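Local coordinates for methyltransferase WBDD (Escherichia coli, PDB 4AZS), which acts as both a kinase and a methyltransferase, regulating the chain length of the O antigen in Escherichia coli O9a, at residues A[198-204]-A[217-223]; A[173-177]-A[187-191]; A[400-404]-A[438-443]. All coordinates share one frame; numbering follows the deposited sequence.

Contact 1: residues A[198-204]-A[217-223]. With SO4 (sulfate ion), chain I.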
loop_
_atom_site.group_PDB
_atom_site.type_symbol
_atom_site.label_atom_id
_atom_site.label_comp_id
_atom_site.label_asym_id
_atom_site.label_seq_id
_atom_site.Cartn_x
_atom_site.Cartn_y
_atom_site.Cartn_z
ATOM N N CYS A 198 -36.507 -4.807 20.064
ATOM C CA CYS A 198 -37.306 -5.565 21.034
ATOM C C CYS A 198 -38.691 -4.953 21.161
ATOM O O CYS A 198 -38.899 -3.791 20.840
ATOM C CB CYS A 198 -36.605 -5.606 22.358
ATOM S SG CYS A 198 -35.020 -6.514 22.278
ATOM N N ALA A 199 -39.657 -5.741 21.599
ATOM C CA ALA A 199 -41.050 -5.343 21.505
ATOM C C ALA A 199 -41.413 -4.245 22.456
ATOM O O ALA A 199 -42.010 -3.251 22.067
ATOM C CB ALA A 199 -41.954 -6.559 21.769
ATOM N N PHE A 200 -41.141 -4.480 23.717
ATOM C CA PHE A 200 -41.454 -3.545 24.790
ATOM C C PHE A 200 -40.187 -3.013 25.469
ATOM O O PHE A 200 -39.332 -3.807 25.882
ATOM C CB PHE A 200 -42.303 -4.257 25.867
ATOM C CG PHE A 200 -42.722 -3.351 27.007
ATOM C CD1 PHE A 200 -43.860 -2.576 26.912
ATOM C CD2 PHE A 200 -41.992 -3.294 28.169
ATOM C CE1 PHE A 200 -44.245 -1.747 27.952
ATOM C CE2 PHE A 200 -42.384 -2.486 29.234
ATOM C CZ PHE A 200 -43.496 -1.699 29.115
ATOM N N TYR A 201 -40.041 -1.703 25.570
ATOM C CA TYR A 201 -38.992 -1.111 26.411
ATOM C C TYR A 201 -39.415 0.206 27.049
ATOM O O TYR A 201 -40.150 1.010 26.434
ATOM C CB TYR A 201 -37.638 -0.944 25.642
ATOM C CG TYR A 201 -37.610 0.209 24.660
ATOM C CD1 TYR A 201 -37.255 1.457 25.071
ATOM C CD2 TYR A 201 -37.970 0.046 23.334
ATOM C CE1 TYR A 201 -37.248 2.519 24.213
ATOM C CE2 TYR A 201 -37.963 1.132 22.429
ATOM C CZ TYR A 201 -37.598 2.358 22.900
ATOM O OH TYR A 201 -37.546 3.482 22.109
ATOM N N ARG A 202 -38.832 0.493 28.223
ATOM C CA ARG A 202 -39.182 1.675 29.035
ATOM C C ARG A 202 -37.899 2.059 29.752
ATOM O O ARG A 202 -37.310 1.198 30.422
ATOM C CB ARG A 202 -40.125 1.226 30.202
ATOM C CG ARG A 202 -41.606 1.481 30.188
ATOM C CD ARG A 202 -42.300 0.765 31.369
ATOM N NE ARG A 202 -41.921 1.398 32.583
ATOM C CZ ARG A 202 -41.926 0.887 33.804
ATOM N NH1 ARG A 202 -42.300 -0.344 34.117
ATOM N NH2 ARG A 202 -41.523 1.679 34.745
ATOM N N LEU A 203 -37.558 3.341 29.789
ATOM C CA LEU A 203 -36.532 3.852 30.708
ATOM C C LEU A 203 -36.997 3.771 32.172
ATOM O O LEU A 203 -38.045 4.273 32.485
ATOM C CB LEU A 203 -36.200 5.298 30.359
ATOM C CG LEU A 203 -35.129 6.002 31.166
ATOM C CD1 LEU A 203 -33.805 5.412 30.777
ATOM C CD2 LEU A 203 -35.120 7.531 30.925
ATOM N N ILE A 204 -36.247 3.091 33.049
ATOM C CA ILE A 204 -36.660 3.033 34.462
ATOM C C ILE A 204 -35.750 3.816 35.411
ATOM O O ILE A 204 -36.118 4.036 36.530
ATOM C CB ILE A 204 -36.880 1.619 34.994
ATOM C CG1 ILE A 204 -35.643 0.757 34.778
ATOM C CG2 ILE A 204 -38.079 0.987 34.317
ATOM C CD1 ILE A 204 -35.709 -0.517 35.604
ATOM N N PRO A 217 -28.433 5.274 31.393
ATOM C CA PRO A 217 -29.818 4.890 31.484
ATOM C C PRO A 217 -29.962 3.366 31.721
ATOM O O PRO A 217 -29.122 2.563 31.288
ATOM C CB PRO A 217 -30.381 5.335 30.113
ATOM C CG PRO A 217 -29.227 5.105 29.195
ATOM C CD PRO A 217 -28.022 5.500 29.992
ATOM N N MET A 218 -30.964 3.014 32.499
ATOM C CA MET A 218 -31.378 1.650 32.737
ATOM C C MET A 218 -32.740 1.459 32.060
ATOM O O MET A 218 -33.662 2.235 32.309
ATOM C CB MET A 218 -31.524 1.429 34.239
ATOM C CG MET A 218 -31.925 0.031 34.599
ATOM S SD MET A 218 -31.951 -0.390 36.360
ATOM C CE MET A 218 -30.208 -0.448 36.673
ATOM N N TYR A 219 -32.839 0.432 31.233
ATOM C CA TYR A 219 -34.044 0.054 30.523
ATOM C C TYR A 219 -34.581 -1.284 30.984
ATOM O O TYR A 219 -33.841 -2.181 31.321
ATOM C CB TYR A 219 -33.734 -0.045 29.034
ATOM C CG TYR A 219 -33.480 1.322 28.396
ATOM C CD1 TYR A 219 -34.549 2.159 28.023
ATOM C CD2 TYR A 219 -32.182 1.824 28.277
ATOM C CE1 TYR A 219 -34.300 3.420 27.495
ATOM C CE2 TYR A 219 -31.942 3.084 27.743
ATOM C CZ TYR A 219 -32.990 3.839 27.347
ATOM O OH TYR A 219 -32.721 5.061 26.868
ATOM N N LEU A 220 -35.887 -1.387 30.994
ATOM C CA LEU A 220 -36.604 -2.607 31.217
ATOM C C LEU A 220 -37.165 -3.025 29.860
ATOM O O LEU A 220 -37.860 -2.252 29.192
ATOM C CB LEU A 220 -37.753 -2.328 32.163
ATOM C CG LEU A 220 -38.625 -3.505 32.538
ATOM C CD1 LEU A 220 -37.874 -4.621 33.228
ATOM C CD2 LEU A 220 -39.730 -2.997 33.440
ATOM N N VAL A 221 -36.851 -4.225 29.432
ATOM C CA VAL A 221 -37.141 -4.644 28.037
ATOM C C VAL A 221 -37.873 -5.987 28.089
ATOM O O VAL A 221 -37.574 -6.824 28.953
ATOM C CB VAL A 221 -35.833 -4.814 27.280
ATOM C CG1 VAL A 221 -36.027 -5.357 25.901
ATOM C CG2 VAL A 221 -35.040 -3.532 27.259
ATOM N N SER A 222 -38.826 -6.220 27.203
ATOM C CA SER A 222 -39.441 -7.550 27.117
ATOM C C SER A 222 -39.940 -7.858 25.750
ATOM O O SER A 222 -40.429 -6.961 25.003
ATOM C CB SER A 222 -40.615 -7.709 28.093
ATOM O OG SER A 222 -41.120 -9.047 28.044
ATOM N N ASN A 223 -39.818 -9.135 25.392
ATOM C CA ASN A 223 -40.408 -9.589 24.142
ATOM C C ASN A 223 -41.701 -10.375 24.376
ATOM O O ASN A 223 -42.261 -10.904 23.435
ATOM C CB ASN A 223 -39.429 -10.393 23.296
ATOM C CG ASN A 223 -38.644 -9.550 22.315
ATOM O OD1 ASN A 223 -38.842 -8.343 22.179
ATOM N ND2 ASN A 223 -37.691 -10.182 21.662
HETATM S S SO4 I . -37.697 5.652 26.809
HETATM O O1 SO4 I . -38.178 5.978 25.450
HETATM O O2 SO4 I . -36.913 6.867 27.148
HETATM O O3 SO4 I . -36.809 4.480 26.716
HETATM O O4 SO4 I . -38.904 5.268 27.741
#

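Contact 2: residues A[173-177]-A[187-191]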
loop_
_atom_site.group_PDB
_atom_site.type_symbol
_atom_site.label_atom_id
_atom_site.label_comp_id
_atom_site.label_asym_id
_atom_site.label_seq_id
_atom_site.Cartn_x
_atom_site.Cartn_y
_atom_site.Cartn_z
ATOM N N GLU A 173 -28.429 -1.658 31.948
ATOM C CA GLU A 173 -27.790 -0.369 32.100
ATOM C C GLU A 173 -26.815 -0.250 30.957
ATOM O O GLU A 173 -25.928 -1.084 30.814
ATOM C CB GLU A 173 -27.043 -0.266 33.408
ATOM C CG GLU A 173 -26.476 1.129 33.670
ATOM C CD GLU A 173 -25.585 1.189 34.891
ATOM O OE1 GLU A 173 -24.825 0.196 35.111
ATOM O OE2 GLU A 173 -25.651 2.233 35.597
ATOM N N LEU A 174 -26.972 0.785 30.148
ATOM C CA LEU A 174 -26.200 0.952 28.940
ATOM C C LEU A 174 -25.330 2.196 28.952
ATOM O O LEU A 174 -25.798 3.303 29.206
ATOM C CB LEU A 174 -27.162 1.023 27.770
ATOM C CG LEU A 174 -27.983 -0.259 27.585
ATOM C CD1 LEU A 174 -29.074 0.020 26.569
ATOM C CD2 LEU A 174 -27.138 -1.436 27.128
ATOM N N ALA A 175 -24.053 2.001 28.667
ATOM C CA ALA A 175 -23.134 3.101 28.510
ATOM C C ALA A 175 -23.505 3.878 27.255
ATOM O O ALA A 175 -24.158 3.340 26.347
ATOM C CB ALA A 175 -21.695 2.619 28.417
ATOM N N VAL A 176 -23.073 5.133 27.203
ATOM C CA VAL A 176 -23.500 6.032 26.130
ATOM C C VAL A 176 -22.350 6.817 25.552
ATOM O O VAL A 176 -21.334 7.060 26.230
ATOM C CB VAL A 176 -24.546 7.040 26.618
ATOM C CG1 VAL A 176 -25.821 6.308 26.961
ATOM C CG2 VAL A 176 -24.007 7.791 27.803
ATOM N N LYS A 177 -22.545 7.245 24.308
ATOM C CA LYS A 177 -21.497 7.908 23.567
ATOM C C LYS A 177 -21.077 9.247 24.192
ATOM O O LYS A 177 -19.974 9.700 23.940
ATOM C CB LYS A 177 -21.874 8.085 22.100
ATOM C CG LYS A 177 -22.699 9.304 21.800
ATOM C CD LYS A 177 -22.688 9.611 20.294
ATOM C CE LYS A 177 -23.583 10.816 19.942
ATOM N NZ LYS A 177 -24.903 10.816 20.655
ATOM N N GLN A 187 -19.767 3.676 20.211
ATOM C CA GLN A 187 -21.111 3.452 20.660
ATOM C C GLN A 187 -22.074 3.960 19.631
ATOM O O GLN A 187 -21.745 4.842 18.854
ATOM C CB GLN A 187 -21.355 4.155 21.980
ATOM C CG GLN A 187 -20.562 3.568 23.126
ATOM C CD GLN A 187 -21.047 2.196 23.468
ATOM O OE1 GLN A 187 -20.340 1.229 23.299
ATOM N NE2 GLN A 187 -22.277 2.106 23.922
ATOM N N PRO A 188 -23.288 3.400 19.625
ATOM C CA PRO A 188 -24.303 3.952 18.772
ATOM C C PRO A 188 -24.621 5.356 19.190
ATOM O O PRO A 188 -24.351 5.750 20.323
ATOM C CB PRO A 188 -25.522 3.090 19.055
ATOM C CG PRO A 188 -25.252 2.427 20.382
ATOM C CD PRO A 188 -23.774 2.226 20.386
ATOM N N ASP A 189 -25.251 6.061 18.279
ATOM C CA ASP A 189 -25.699 7.403 18.506
ATOM C C ASP A 189 -26.584 7.518 19.741
ATOM O O ASP A 189 -26.542 8.490 20.466
ATOM C CB ASP A 189 -26.482 7.861 17.278
ATOM C CG ASP A 189 -26.313 9.331 17.020
ATOM O OD1 ASP A 189 -26.069 10.073 18.010
ATOM O OD2 ASP A 189 -26.411 9.740 15.838
ATOM N N ASP A 190 -27.408 6.506 19.953
ATOM C CA ASP A 190 -28.334 6.471 21.069
ATOM C C ASP A 190 -28.442 5.037 21.567
ATOM O O ASP A 190 -28.564 4.102 20.753
ATOM C CB ASP A 190 -29.673 6.922 20.561
ATOM C CG ASP A 190 -30.672 7.133 21.687
ATOM O OD1 ASP A 190 -31.093 6.172 22.400
ATOM O OD2 ASP A 190 -31.009 8.311 21.866
ATOM N N PRO A 191 -28.428 4.847 22.888
ATOM C CA PRO A 191 -28.450 3.500 23.400
ATOM C C PRO A 191 -29.703 2.702 23.016
ATOM O O PRO A 191 -29.680 1.473 22.974
ATOM C CB PRO A 191 -28.368 3.700 24.931
ATOM C CG PRO A 191 -28.831 5.074 25.172
ATOM C CD PRO A 191 -28.431 5.860 23.965
HETATM O O HOH W 1 -24.913 3.606 23.745
HETATM O O HOH W 2 -23.967 0.397 25.727
HETATM O O HOH W 3 -24.980 6.347 22.982
#

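Contact 3: residues A[400-404]-A[438-443]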
loop_
_atom_site.group_PDB
_atom_site.type_symbol
_atom_site.label_atom_id
_atom_site.label_comp_id
_atom_site.label_asym_id
_atom_site.label_seq_id
_atom_site.Cartn_x
_atom_site.Cartn_y
_atom_site.Cartn_z
ATOM N N VAL A 400 -67.354 18.913 9.208
ATOM C CA VAL A 400 -68.387 18.336 8.355
ATOM C C VAL A 400 -67.789 18.194 6.966
ATOM O O VAL A 400 -68.073 17.215 6.267
ATOM C CB VAL A 400 -69.692 19.172 8.338
ATOM C CG1 VAL A 400 -70.611 18.762 7.184
ATOM C CG2 VAL A 400 -70.425 19.044 9.655
ATOM N N GLN A 401 -66.917 19.140 6.606
ATOM C CA GLN A 401 -66.296 19.166 5.275
ATOM C C GLN A 401 -65.373 17.967 5.094
ATOM O O GLN A 401 -65.494 17.227 4.111
ATOM C CB GLN A 401 -65.513 20.477 5.033
ATOM C CG GLN A 401 -64.816 20.571 3.667
ATOM C CD GLN A 401 -65.722 21.041 2.524
ATOM O OE1 GLN A 401 -66.938 20.876 2.566
ATOM N NE2 GLN A 401 -65.117 21.634 1.491
ATOM N N SER A 402 -64.459 17.770 6.036
ATOM C CA SER A 402 -63.601 16.577 5.997
ATOM C C SER A 402 -64.431 15.296 5.979
ATOM O O SER A 402 -64.085 14.327 5.304
ATOM C CB SER A 402 -62.689 16.521 7.202
ATOM O OG SER A 402 -63.523 16.448 8.312
ATOM N N PHE A 403 -65.542 15.283 6.702
ATOM C CA PHE A 403 -66.300 14.068 6.733
ATOM C C PHE A 403 -66.767 13.710 5.314
ATOM O O PHE A 403 -67.029 12.539 5.008
ATOM C CB PHE A 403 -67.474 14.157 7.700
ATOM C CG PHE A 403 -68.099 12.823 7.967
ATOM C CD1 PHE A 403 -67.567 11.974 8.937
ATOM C CD2 PHE A 403 -69.144 12.376 7.201
ATOM C CE1 PHE A 403 -68.100 10.729 9.161
ATOM C CE2 PHE A 403 -69.689 11.120 7.426
ATOM C CZ PHE A 403 -69.157 10.288 8.402
ATOM N N PHE A 404 -66.855 14.711 4.436
ATOM C CA PHE A 404 -67.228 14.441 3.055
ATOM C C PHE A 404 -66.101 13.761 2.317
ATOM O O PHE A 404 -66.333 12.930 1.439
ATOM C CB PHE A 404 -67.596 15.730 2.322
ATOM C CG PHE A 404 -68.806 16.400 2.870
ATOM C CD1 PHE A 404 -69.978 15.675 3.075
ATOM C CD2 PHE A 404 -68.794 17.757 3.143
ATOM C CE1 PHE A 404 -71.113 16.287 3.562
ATOM C CE2 PHE A 404 -69.929 18.385 3.627
ATOM C CZ PHE A 404 -71.082 17.642 3.852
ATOM N N TRP A 438 -77.395 13.293 -0.905
ATOM C CA TRP A 438 -77.164 13.628 0.509
ATOM C C TRP A 438 -76.230 14.801 0.655
ATOM O O TRP A 438 -76.558 15.823 1.304
ATOM C CB TRP A 438 -76.592 12.384 1.190
ATOM C CG TRP A 438 -76.039 12.572 2.557
ATOM C CD1 TRP A 438 -76.593 13.255 3.615
ATOM C CD2 TRP A 438 -74.805 12.000 3.079
ATOM N NE1 TRP A 438 -75.785 13.170 4.718
ATOM C CE2 TRP A 438 -74.710 12.433 4.462
ATOM C CE3 TRP A 438 -73.805 11.188 2.550
ATOM C CZ2 TRP A 438 -73.646 12.076 5.273
ATOM C CZ3 TRP A 438 -72.727 10.833 3.373
ATOM C CH2 TRP A 438 -72.654 11.270 4.702
ATOM N N LEU A 439 -75.102 14.705 -0.020
ATOM C CA LEU A 439 -74.104 15.756 0.021
ATOM C C LEU A 439 -74.635 17.033 -0.612
ATOM O O LEU A 439 -74.393 18.131 -0.098
ATOM C CB LEU A 439 -72.823 15.298 -0.705
ATOM C CG LEU A 439 -72.023 16.330 -1.515
ATOM C CD1 LEU A 439 -71.269 17.257 -0.576
ATOM C CD2 LEU A 439 -71.020 15.687 -2.486
ATOM N N TYR A 440 -75.373 16.890 -1.708
ATOM C CA TYR A 440 -75.909 18.058 -2.361
ATOM C C TYR A 440 -76.855 18.741 -1.384
ATOM O O TYR A 440 -76.851 19.947 -1.293
ATOM C CB TYR A 440 -76.588 17.721 -3.700
ATOM C CG TYR A 440 -77.181 18.917 -4.381
ATOM C CD1 TYR A 440 -78.455 19.308 -4.085
ATOM C CD2 TYR A 440 -76.461 19.672 -5.312
ATOM C CE1 TYR A 440 -79.039 20.410 -4.681
ATOM C CE2 TYR A 440 -77.033 20.801 -5.904
ATOM C CZ TYR A 440 -78.322 21.155 -5.570
ATOM O OH TYR A 440 -78.968 22.260 -6.099
ATOM N N ALA A 441 -77.648 17.984 -0.629
ATOM C CA ALA A 441 -78.595 18.627 0.288
ATOM C C ALA A 441 -77.849 19.371 1.347
ATOM O O ALA A 441 -78.254 20.430 1.761
ATOM C CB ALA A 441 -79.556 17.625 0.927
ATOM N N VAL A 442 -76.733 18.831 1.794
ATOM C CA VAL A 442 -76.032 19.473 2.870
ATOM C C VAL A 442 -75.497 20.784 2.376
ATOM O O VAL A 442 -75.547 21.802 3.098
ATOM C CB VAL A 442 -74.853 18.651 3.396
ATOM C CG1 VAL A 442 -74.054 19.472 4.397
ATOM C CG2 VAL A 442 -75.327 17.365 4.018
ATOM N N TRP A 443 -74.977 20.764 1.154
ATOM C CA TRP A 443 -74.402 21.952 0.557
ATOM C C TRP A 443 -75.384 23.058 0.328
ATOM O O TRP A 443 -74.981 24.181 0.273
ATOM C CB TRP A 443 -73.635 21.633 -0.732
ATOM C CG TRP A 443 -72.187 21.341 -0.430
ATOM C CD1 TRP A 443 -71.656 20.175 0.136
ATOM C CD2 TRP A 443 -71.034 22.235 -0.605
ATOM N NE1 TRP A 443 -70.293 20.271 0.295
ATOM C CE2 TRP A 443 -69.851 21.477 -0.135
ATOM C CE3 TRP A 443 -70.862 23.519 -1.093
ATOM C CZ2 TRP A 443 -68.578 22.015 -0.158
ATOM C CZ3 TRP A 443 -69.569 24.046 -1.115
ATOM C CH2 TRP A 443 -68.456 23.306 -0.663
#

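Contact 1: residues A[198-204]-A[217-223]
Leu-203 and Tyr-219 meet because the leucine carries CG trans to its amide nitrogen (chi1 -178°), while the tyrosine ring swings to the backbone-N side (chi1 -70°). Leu-203 CD1 thus lies over one face of the Tyr-219 ring, 4.1 Å from the centroid, a CH-pi contact displaced toward the rim. The same methyl presses tightly on Pro-217 CB at 3.5 Å. Tyr-201 runs alongside Tyr-219; Val-221 CG2 touches Tyr-201 CB, and Val-221 CG1 packs on Cys-198 CB.

On the other face Leu-220 lies beside Arg-202, whose guanidinium rests over Ile-204 CG2 and donates from NH1 to Leu-227 O; the long aliphatic stem suits this half-apolar place. Backbone bonds such as Leu-220 N to Arg-202 O tie the strands antiparallel. Asn-223 OD1, a side-chain carbonyl, adds one more bond beyond the last strand pair, accepting Ala-199 N at 2.8 Å, while its ND2 is held by Asp-165. The outward amide of Leu-203 N binds O4 of a sulfate, probably from the crystallisation liquor, at 3.1 Å.

This is the antiparallel hairpin that closes the seven-stranded sheet, order 3-2-1-4-5-7-6, of class I S-adenosylmethionine-dependent methyltransferases.

Contact 2: residues A[173-177]-A[187-191]
Pro-191 lays its ring against Leu-174 and Val-176, crossing both at a slant. Val-176 CG1 reaches Pro-191 CG at 3.7 Å, and Leu-174 CB stands 4.1 Å from Pro-191 CB, so CB and CG of one rigid ring serve two branched aliphatic neighbours. Proline suits the place because it offers a greasy surface and has no amide hydrogen to satisfy.

Lys-177 sets CG between its backbone N and carbonyl carbon (chi1 85°), then runs nearly straight until a bend at chi4 (-43°) delivers the ammonium to Asp-189. Lys-177 NZ donates to Asp-189 O at 2.9 Å, in the carbonyl plane and on a lone pair. It also forms a salt bridge with Asp-189 OD1 at 3.0 Å, meeting that oxygen nearly along its C-O bond. Two acceptors of Asp-189 share in holding the ammonium, which also has a partner just outside the two segments. Near the surface, where Asp-189 is exposed, a long charged chain is well placed.

Three waters bridge the segments as well. Two of them each donate to Ala-175 O and accept from Gln-187 NE2, which a bend at chi2 brings to the Ala-175 carbonyl; the third accepts from Lys-177 N and donates to Pro-188 O.

Apart from Glu-173, which ends strand 169-173, both segments belong to the long connection from that strand to strand 200-207. Gln-187 and Ala-175 pack on His-145 of helix 144-151, Val-176 and Leu-174 face strand 216-222, and Glu-173 forms salt bridges with Arg-44 and with Arg-49 of helix 47-64.

Contact 3: residues A[400-404]-A[438-443]
Phe-404 forms the tight centre of the contact, wedged between Leu-439, Val-442 and Trp-443. Leu-439 CD1 sits squarely over the ring, 4.2 Å from its centroid and only 8° off the normal, while the opposite face carries Val-400 O of its own helix. Val-442 holds CG1 trans to its amide nitrogen (chi1 172°), which sends this methyl straight at the ring edge, 3.5 Å from Phe-404 CZ. Trp-443 meets the Phe-404 ring obliquely, the five-membered ring turned 42° from its plane. A long flat ring suits the place, since it bridges helices whose short segment axes come no nearer than 12.1 Å.

Elsewhere the fit is looser. Val-400 CG1 only just reaches Val-442 CG1 at 4.5 Å, and Phe-403 and Trp-438 meet at one pair of edge atoms, CE2 and CH2, 4.0 Å apart. Gln-401 OE1 and Trp-443 NE1 are buried without a polar partner; Gln-401 NE2 is bonded to Glu-483. Trp-478 of another subunit packs on Gln-401 and Trp-443.

The nearly antiparallel helices 397-410 and 435-443 share their neighbours: helix 341-357 lies beside Phe-403 and Trp-438, helix 452-460 beside Phe-404 and Val-442, and helix 475-485 beside Phe-404 and Leu-439.

Overall arrangement
Contacts 2, 1 and 3 follow one another along the chain, each closing before the next opens. The first two are neighbours in the methyltransferase part, their centres 14 Å apart: strand 216-222 lies beside strand 169-173, and Pro-217 O probably accepts a hydrogen bond from Leu-174 N at 3.0 Å. The end of the central sheet and the loop leaving it are therefore joined through strand 216-222, with the side chains of Met-218 and Ala-175 each about 8 Å from bound S-adenosylmethionine. Contact 3 stands alone among helices that probably belong with the kinase part, its centre 47 Å from that of contact 1 and 53 Å from that of contact 2, in keeping with two activities housed in separate regions of one elongated chain.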